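Uncharacterized protein (Bacteroides uniformis, PDB 4K61) is of unknown function but belongs to the DUF2874 family, with a putative beta-lactamase-inhibitor-like, PepSY-like domain. Local coordinates at residues D27-A33 / V44-G48. Sequence-based numbering, arbitrary orientation.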
loop_
_atom_site.group_PDB
_atom_site.type_symbol
_atom_site.label_atom_id
_atom_site.label_comp_id
_atom_site.label_asym_id
_atom_site.label_seq_id
_atom_site.Cartn_x
_atom_site.Cartn_y
_atom_site.Cartn_z
ATOM N N ASP A 27 -5.142 -7.592 10.369
ATOM C CA ASP A 27 -5.755 -6.362 9.841
ATOM C C ASP A 27 -7.144 -6.786 9.414
ATOM O O ASP A 27 -7.321 -7.473 8.413
ATOM C CB ASP A 27 -4.954 -5.812 8.658
ATOM C CG ASP A 27 -5.541 -4.527 8.059
ATOM O OD1 ASP A 27 -6.598 -4.039 8.533
ATOM O OD2 ASP A 27 -4.919 -4.030 7.080
ATOM N N GLU A 28 -8.115 -6.390 10.226
ATOM C CA GLU A 28 -9.469 -6.918 10.197
ATOM C C GLU A 28 -9.516 -8.442 9.891
ATOM O O GLU A 28 -9.126 -9.268 10.743
ATOM C CB GLU A 28 -10.388 -6.003 9.354
ATOM C CG GLU A 28 -10.233 -5.925 7.840
ATOM C CD GLU A 28 -11.005 -4.744 7.215
ATOM O OE1 GLU A 28 -11.366 -3.758 7.927
ATOM O OE2 GLU A 28 -11.271 -4.806 5.988
ATOM N N SER A 29 -9.946 -8.810 8.688
ATOM C CA SER A 29 -10.107 -10.213 8.294
ATOM C C SER A 29 -8.817 -10.919 7.805
ATOM O O SER A 29 -8.876 -12.069 7.379
ATOM C CB SER A 29 -11.106 -10.265 7.137
ATOM O OG SER A 29 -11.343 -11.616 6.778
ATOM N N TYR A 30 -7.672 -10.232 7.817
ATOM C CA TYR A 30 -6.483 -10.679 7.085
ATOM C C TYR A 30 -5.236 -10.800 7.944
ATOM O O TYR A 30 -5.108 -10.157 9.001
ATOM C CB TYR A 30 -6.195 -9.662 5.974
ATOM C CG TYR A 30 -7.366 -9.468 5.070
ATOM C CD1 TYR A 30 -7.668 -10.400 4.072
ATOM C CD2 TYR A 30 -8.197 -8.369 5.224
ATOM C CE1 TYR A 30 -8.786 -10.252 3.272
ATOM C CE2 TYR A 30 -9.297 -8.199 4.403
ATOM C CZ TYR A 30 -9.580 -9.140 3.436
ATOM O OH TYR A 30 -10.682 -8.950 2.658
ATOM N N TYR A 31 -4.333 -11.670 7.500
ATOM C CA TYR A 31 -2.987 -11.750 8.038
ATOM C C TYR A 31 -2.131 -10.892 7.157
ATOM O O TYR A 31 -2.213 -10.973 5.927
ATOM C CB TYR A 31 -2.477 -13.178 7.967
ATOM C CG TYR A 31 -3.330 -14.132 8.724
ATOM C CD1 TYR A 31 -3.177 -14.308 10.111
ATOM C CD2 TYR A 31 -4.330 -14.844 8.089
ATOM C CE1 TYR A 31 -3.983 -15.152 10.806
ATOM C CE2 TYR A 31 -5.140 -15.688 8.788
ATOM C CZ TYR A 31 -4.963 -15.850 10.145
ATOM O OH TYR A 31 -5.758 -16.700 10.844
ATOM N N VAL A 32 -1.251 -10.111 7.776
ATOM C CA VAL A 32 -0.371 -9.252 7.001
ATOM C C VAL A 32 1.061 -9.614 7.309
ATOM O O VAL A 32 1.486 -9.616 8.476
ATOM C CB VAL A 32 -0.618 -7.760 7.312
ATOM C CG1 VAL A 32 0.334 -6.886 6.483
ATOM C CG2 VAL A 32 -2.084 -7.402 7.071
ATOM N N ALA A 33 1.799 -9.945 6.236
ATOM C CA ALA A 33 3.230 -10.161 6.285
ATOM C C ALA A 33 3.944 -8.910 5.883
ATOM O O ALA A 33 3.634 -8.319 4.852
ATOM C CB ALA A 33 3.646 -11.297 5.364
ATOM N N VAL A 44 2.008 -8.069 2.342
ATOM C CA VAL A 44 1.101 -8.924 1.604
ATOM C C VAL A 44 -0.012 -9.357 2.561
ATOM O O VAL A 44 0.247 -9.771 3.701
ATOM C CB VAL A 44 1.783 -10.182 1.038
ATOM C CG1 VAL A 44 0.799 -11.007 0.251
ATOM C CG2 VAL A 44 2.934 -9.831 0.116
ATOM N N TRP A 45 -1.239 -9.194 2.088
ATOM C CA TRP A 45 -2.446 -9.518 2.854
ATOM C C TRP A 45 -2.928 -10.885 2.424
ATOM O O TRP A 45 -3.081 -11.119 1.205
ATOM C CB TRP A 45 -3.576 -8.504 2.579
ATOM C CG TRP A 45 -3.485 -7.215 3.372
ATOM C CD1 TRP A 45 -4.291 -6.824 4.399
ATOM C CD2 TRP A 45 -2.535 -6.156 3.189
ATOM N NE1 TRP A 45 -3.896 -5.607 4.885
ATOM C CE2 TRP A 45 -2.830 -5.164 4.143
ATOM C CE3 TRP A 45 -1.463 -5.942 2.300
ATOM C CZ2 TRP A 45 -2.094 -4.001 4.252
ATOM C CZ3 TRP A 45 -0.749 -4.760 2.401
ATOM C CH2 TRP A 45 -1.052 -3.822 3.377
ATOM N N PHE A 46 -3.209 -11.761 3.415
ATOM C CA PHE A 46 -3.753 -13.080 3.128
ATOM C C PHE A 46 -5.085 -13.243 3.818
ATOM O O PHE A 46 -5.241 -12.851 4.996
ATOM C CB PHE A 46 -2.825 -14.186 3.641
ATOM C CG PHE A 46 -1.512 -14.227 2.955
ATOM C CD1 PHE A 46 -0.471 -13.447 3.421
ATOM C CD2 PHE A 46 -1.309 -15.017 1.819
ATOM C CE1 PHE A 46 0.753 -13.448 2.790
ATOM C CE2 PHE A 46 -0.063 -15.011 1.175
ATOM C CZ PHE A 46 0.957 -14.241 1.672
ATOM N N ASP A 47 -6.040 -13.857 3.113
ATOM C CA ASP A 47 -7.284 -14.226 3.772
ATOM C C ASP A 47 -7.156 -15.528 4.592
ATOM O O ASP A 47 -6.108 -16.151 4.622
ATOM C CB ASP A 47 -8.466 -14.263 2.766
ATOM C CG ASP A 47 -8.329 -15.350 1.691
ATOM O OD1 ASP A 47 -7.648 -16.393 1.913
ATOM O OD2 ASP A 47 -8.969 -15.128 0.618
ATOM N N GLY A 48 -8.245 -15.972 5.199
ATOM C CA GLY A 48 -8.252 -17.228 5.973
ATOM C C GLY A 48 -7.945 -18.494 5.188
ATOM O O GLY A 48 -7.611 -19.526 5.778
HETATM O O HOH W 1 -9.939 -13.641 5.909
#
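The indole of W45 lies over V32 on one face of an antiparallel strand pair and reaches D27, at the end of strand 23-27, with its edge. V32 CG2 stands over the face of the five-membered ring, 3.6 Å from its centroid, a CH-pi contact; with V32 CG1 anti to the backbone N (chi1 180°), CG2 is the branch presented to the ring. W45 NE1 donates to D27 OD2 at 2.9 Å. The bond is nearly straight (172°) and lies in the ring plane, yet meets the carboxylate from above its plane. D27 OD2 also accepts from A136 N, a second donor. Y30 completes the cluster with an offset edge-to-face pair, the W45 edge directed at the Y30 ring face with the planes at 72°.

Beneath these side chains the backbone is regular: Y31 and F46 bond reciprocally (Y31 N to F46 O 2.9 Å, F46 N to Y31 O 2.8 Å), as do A33 and V44, while V32 and W45 form the non-hydrogen-bonded pair between them. On the reverse face Y31, A33 and F46 touch more loosely, the Y31 CB to F46 CB distance being 4.5 Å.

Towards solvent the pairing ends. A type II' turn from D27 to Y30 exposes E28 and S29, and a water oxygen accepts from G48 N at 3.0 Å. D47 turns its carboxylate to its own following loop, OD1 accepting from Q49 N and Q51 N.

The contact belongs to the hairpin of strands 30-37 and 40-46, flanked by strands 23-27 and 52-58, with helix 6-15 packed over Y31, A33 and F46.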